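Local coordinates for protein Exo-alpha-sialidase (Clostridium perfringens, PDB 2V72) that binds galactose through a family 32 carbohydrate-binding module, probably helping this large sialidase toxin to recognise host glycans, at residues 47-59 and 123-136. Sequence-based numbering, arbitrary orientation.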
loop_
_atom_site.group_PDB
_atom_site.type_symbol
_atom_site.label_atom_id
_atom_site.label_comp_id
_atom_site.label_asym_id
_atom_site.label_seq_id
_atom_site.Cartn_x
_atom_site.Cartn_y
_atom_site.Cartn_z
ATOM N N GLY A 47 -3.516 -5.114 18.465
ATOM C CA GLY A 47 -2.344 -4.252 18.605
ATOM C C GLY A 47 -1.039 -4.960 18.921
ATOM O O GLY A 47 -0.101 -4.335 19.424
ATOM N N SER A 48 -0.967 -6.257 18.623
ATOM C CA SER A 48 0.186 -7.072 19.029
ATOM C C SER A 48 1.363 -6.863 18.106
ATOM O O SER A 48 2.510 -7.046 18.501
ATOM C CB SER A 48 -0.174 -8.561 19.080
ATOM O OG SER A 48 -0.723 -8.998 17.851
ATOM N N ASP A 49 1.066 -6.488 16.867
ATOM C CA ASP A 49 2.085 -6.242 15.871
ATOM C C ASP A 49 2.342 -4.735 15.757
ATOM O O ASP A 49 1.777 -4.056 14.892
ATOM C CB ASP A 49 1.670 -6.858 14.532
ATOM C CG ASP A 49 1.612 -8.374 14.577
ATOM O OD1 ASP A 49 2.415 -8.982 15.322
ATOM O OD2 ASP A 49 0.771 -8.965 13.866
ATOM N N ALA A 50 3.191 -4.226 16.647
ATOM C CA ALA A 50 3.569 -2.813 16.650
ATOM C C ALA A 50 4.241 -2.385 15.336
ATOM O O ALA A 50 4.946 -3.178 14.708
ATOM C CB ALA A 50 4.479 -2.518 17.836
ATOM N N LEU A 51 4.020 -1.134 14.933
ATOM C CA LEU A 51 4.642 -0.575 13.718
ATOM C C LEU A 51 6.166 -0.422 13.878
ATOM O O LEU A 51 6.659 -0.312 15.004
ATOM C CB LEU A 51 3.994 0.767 13.337
ATOM C CG LEU A 51 2.469 0.788 13.140
ATOM C CD1 LEU A 51 1.943 2.212 13.102
ATOM C CD2 LEU A 51 2.026 0.005 11.898
ATOM N N PRO A 52 6.923 -0.432 12.759
ATOM C CA PRO A 52 6.485 -0.594 11.368
ATOM C C PRO A 52 5.948 -1.973 10.982
ATOM O O PRO A 52 6.456 -3.007 11.428
ATOM C CB PRO A 52 7.742 -0.266 10.554
ATOM C CG PRO A 52 8.866 -0.494 11.462
ATOM C CD PRO A 52 8.380 -0.226 12.854
ATOM N N GLN A 53 4.897 -1.959 10.169
ATOM C CA GLN A 53 4.409 -3.143 9.472
ATOM C C GLN A 53 4.239 -2.717 8.022
ATOM O O GLN A 53 4.165 -1.518 7.741
ATOM C CB GLN A 53 3.075 -3.639 10.057
ATOM C CG GLN A 53 3.129 -4.072 11.528
ATOM C CD GLN A 53 3.954 -5.339 11.769
ATOM O OE1 GLN A 53 4.006 -6.242 10.925
ATOM N NE2 GLN A 53 4.596 -5.406 12.929
ATOM N N SER A 54 4.174 -3.680 7.106
ATOM C CA SER A 54 4.186 -3.366 5.684
ATOM C C SER A 54 3.234 -4.229 4.870
ATOM O O SER A 54 2.814 -5.290 5.321
ATOM C CB SER A 54 5.604 -3.511 5.130
ATOM O OG SER A 54 6.022 -4.861 5.187
ATOM N N LEU A 55 2.900 -3.743 3.676
ATOM C CA LEU A 55 2.099 -4.479 2.709
ATOM C C LEU A 55 2.904 -4.551 1.423
ATOM O O LEU A 55 3.317 -3.521 0.887
ATOM C CB LEU A 55 0.757 -3.780 2.463
ATOM C CG LEU A 55 -0.100 -4.183 1.250
ATOM C CD1 LEU A 55 -0.832 -5.492 1.476
ATOM C CD2 LEU A 55 -1.094 -3.080 0.882
ATOM N N SER A 56 3.160 -5.767 0.948
ATOM C CA SER A 56 3.869 -5.949 -0.307
ATOM C C SER A 56 2.866 -6.362 -1.350
ATOM O O SER A 56 2.014 -7.219 -1.099
ATOM C CB SER A 56 4.972 -7.009 -0.191
ATOM O OG SER A 56 5.917 -6.653 0.796
ATOM N N VAL A 57 2.960 -5.729 -2.513
ATOM C CA VAL A 57 2.106 -6.046 -3.634
ATOM C C VAL A 57 2.982 -6.406 -4.832
ATOM O O VAL A 57 3.731 -5.564 -5.353
ATOM C CB VAL A 57 1.162 -4.860 -3.984
ATOM C CG1 VAL A 57 0.266 -5.217 -5.159
ATOM C CG2 VAL A 57 0.322 -4.468 -2.775
ATOM N N ASN A 58 2.896 -7.664 -5.246
ATOM C CA ASN A 58 3.573 -8.126 -6.448
ATOM C C ASN A 58 2.744 -7.751 -7.656
ATOM O O ASN A 58 1.521 -7.895 -7.645
ATOM C CB ASN A 58 3.807 -9.634 -6.400
ATOM C CG ASN A 58 4.705 -10.111 -7.512
ATOM O OD1 ASN A 58 4.251 -10.366 -8.629
ATOM N ND2 ASN A 58 5.998 -10.239 -7.211
ATOM N N LEU A 59 3.419 -7.274 -8.698
ATOM C CA LEU A 59 2.744 -6.633 -9.823
ATOM C C LEU A 59 2.454 -7.582 -10.981
ATOM O O LEU A 59 1.727 -7.218 -11.916
ATOM C CB LEU A 59 3.526 -5.398 -10.288
ATOM C CG LEU A 59 3.842 -4.331 -9.230
ATOM C CD1 LEU A 59 4.726 -3.246 -9.811
ATOM C CD2 LEU A 59 2.579 -3.718 -8.610
ATOM N N LYS A 123 6.396 -2.227 -1.996
ATOM C CA LYS A 123 6.191 -2.430 -0.575
ATOM C C LYS A 123 5.879 -1.109 0.110
ATOM O O LYS A 123 6.689 -0.177 0.089
ATOM C CB LYS A 123 7.443 -3.054 0.040
ATOM C CG LYS A 123 7.283 -3.600 1.445
ATOM C CD LYS A 123 8.655 -3.865 2.034
ATOM C CE LYS A 123 8.613 -4.908 3.129
ATOM N NZ LYS A 123 9.991 -5.198 3.643
ATOM N N ILE A 124 4.699 -1.029 0.710
ATOM C CA ILE A 124 4.331 0.131 1.516
ATOM C C ILE A 124 4.536 -0.199 2.985
ATOM O O ILE A 124 3.886 -1.099 3.524
ATOM C CB ILE A 124 2.855 0.571 1.298
ATOM C CG1 ILE A 124 2.460 0.551 -0.190
ATOM C CG2 ILE A 124 2.587 1.932 1.974
ATOM C CD1 ILE A 124 3.376 1.354 -1.119
ATOM N N THR A 125 5.441 0.539 3.620
ATOM C CA THR A 125 5.745 0.372 5.031
ATOM C C THR A 125 5.119 1.506 5.826
ATOM O O THR A 125 5.333 2.680 5.527
ATOM C CB THR A 125 7.277 0.312 5.285
ATOM O OG1 THR A 125 7.828 -0.823 4.604
ATOM C CG2 THR A 125 7.596 0.209 6.780
ATOM N N ALA A 126 4.325 1.131 6.829
ATOM C CA ALA A 126 3.706 2.084 7.736
ATOM C C ALA A 126 4.561 2.242 8.989
ATOM O O ALA A 126 4.608 1.349 9.833
ATOM C CB ALA A 126 2.312 1.632 8.092
ATOM N N ILE A 127 5.247 3.377 9.092
ATOM C CA ILE A 127 6.089 3.682 10.256
ATOM C C ILE A 127 5.229 4.175 11.418
ATOM O O ILE A 127 5.439 3.782 12.568
ATOM C CB ILE A 127 7.170 4.738 9.920
ATOM C CG1 ILE A 127 8.043 4.261 8.753
ATOM C CG2 ILE A 127 8.021 5.059 11.155
ATOM C CD1 ILE A 127 8.864 5.365 8.099
ATOM N N GLN A 128 4.277 5.051 11.107
ATOM C CA GLN A 128 3.350 5.587 12.090
ATOM C C GLN A 128 1.970 5.611 11.465
ATOM O O GLN A 128 1.839 5.800 10.256
ATOM C CB GLN A 128 3.750 6.999 12.517
ATOM C CG GLN A 128 5.000 7.075 13.391
ATOM C CD GLN A 128 5.195 8.441 14.032
ATOM O OE1 GLN A 128 4.242 9.050 14.548
ATOM N NE2 GLN A 128 6.436 8.930 14.018
ATOM N N GLY A 129 0.952 5.401 12.294
ATOM C CA GLY A 129 -0.439 5.359 11.863
ATOM C C GLY A 129 -1.332 5.513 13.078
ATOM O O GLY A 129 -0.916 5.193 14.191
ATOM N N VAL A 130 -2.553 6.008 12.881
ATOM C CA VAL A 130 -3.440 6.271 14.024
ATOM C C VAL A 130 -3.925 5.003 14.723
ATOM O O VAL A 130 -4.263 3.998 14.079
ATOM C CB VAL A 130 -4.605 7.295 13.716
ATOM C CG1 VAL A 130 -4.635 7.703 12.262
ATOM C CG2 VAL A 130 -5.971 6.790 14.187
ATOM N N GLY A 131 -3.923 5.073 16.055
ATOM C CA GLY A 131 -4.249 3.946 16.913
ATOM C C GLY A 131 -3.097 2.966 17.022
ATOM O O GLY A 131 -3.182 1.995 17.773
ATOM N N GLY A 132 -2.019 3.231 16.281
ATOM C CA GLY A 132 -0.873 2.326 16.190
ATOM C C GLY A 132 -1.126 1.204 15.196
ATOM O O GLY A 132 -0.494 0.153 15.263
ATOM N N PHE A 133 -2.060 1.434 14.276
ATOM C CA PHE A 133 -2.402 0.469 13.228
ATOM C C PHE A 133 -2.017 0.977 11.840
ATOM O O PHE A 133 -1.591 2.120 11.678
ATOM C CB PHE A 133 -3.909 0.166 13.235
ATOM C CG PHE A 133 -4.436 -0.283 14.569
ATOM C CD1 PHE A 133 -5.164 0.591 15.368
ATOM C CD2 PHE A 133 -4.198 -1.577 15.027
ATOM C CE1 PHE A 133 -5.652 0.183 16.609
ATOM C CE2 PHE A 133 -4.677 -1.997 16.263
ATOM C CZ PHE A 133 -5.407 -1.116 17.056
ATOM N N ALA A 134 -2.173 0.105 10.848
ATOM C CA ALA A 134 -2.036 0.464 9.448
ATOM C C ALA A 134 -3.204 -0.168 8.705
ATOM O O ALA A 134 -3.489 -1.360 8.900
ATOM C CB ALA A 134 -0.708 -0.048 8.889
ATOM N N SER A 135 -3.882 0.633 7.885
ATOM C CA SER A 135 -4.946 0.156 7.010
ATOM C C SER A 135 -4.864 0.797 5.623
ATOM O O SER A 135 -4.437 1.950 5.481
ATOM C CB SER A 135 -6.332 0.376 7.633
ATOM O OG SER A 135 -6.576 1.732 7.973
ATOM N N ILE A 136 -5.237 0.015 4.610
ATOM C CA ILE A 136 -5.348 0.458 3.228
ATOM C C ILE A 136 -6.544 -0.287 2.646
ATOM O O ILE A 136 -6.569 -1.521 2.631
ATOM C CB ILE A 136 -4.068 0.141 2.382
ATOM C CG1 ILE A 136 -2.879 1.012 2.813
ATOM C CG2 ILE A 136 -4.336 0.343 0.885
ATOM C CD1 ILE A 136 -1.537 0.595 2.206
HETATM O O HOH W 1 2.288 0.458 16.639
#
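Backbone bonds join L55 to I124 and Q53 to A126 in antiparallel fashion. L55 N donates to I124 O at 2.8 Å, and I124 N returns a bond to L55 O. A126 N donates to Q53 O, also at 2.8 Å. The return bond from Q53 N to A126 O is weak. A126 O also receives a CA-H...O contact from P52, whose CA lies 3.1 Å away; a cis peptide bond precedes this proline.

Side chains of S54, S56, K123 and T125 share one face of the sheet. K123 runs extended, its CG anti to the backbone N (chi1 -167°), and passes alongside both serines. Its CG lies 3.4 Å from S56 OG and its CE 3.3 Å from S54 OG; both are carbon-to-oxygen packing. Farther along, T125 CG2 meets the ring of P52 at CB.

The two strands are inner neighbours in a five-stranded antiparallel sheet of the F5/8 type C (discoidin-like) beta-sandwich. Strand 17-20 flanks 53-59 on its other edge. L55 points to the opposite face and meets I136 of the second sheet, CD2 to CD1 at 3.9 Å. W41 touches both side chains.

L51 packs into the bend of 126-134, where the chain turns a corner at I127 and Q128. Chi1 of -55° sets CG close to G132 O, and the two methyls diverge from there. CD1 lies 3.4 Å from G129 N, while CD2 packs on the methyls of A126 and A134. One water accepts from L51 N and donates to G132 O.

At the sugar-binding end, the backbone of G47 approaches the edge of the F133 ring, N to CE2 at 4.0 Å. F133 touches the bound galactose and also meets the ring of H42, another residue of that pocket.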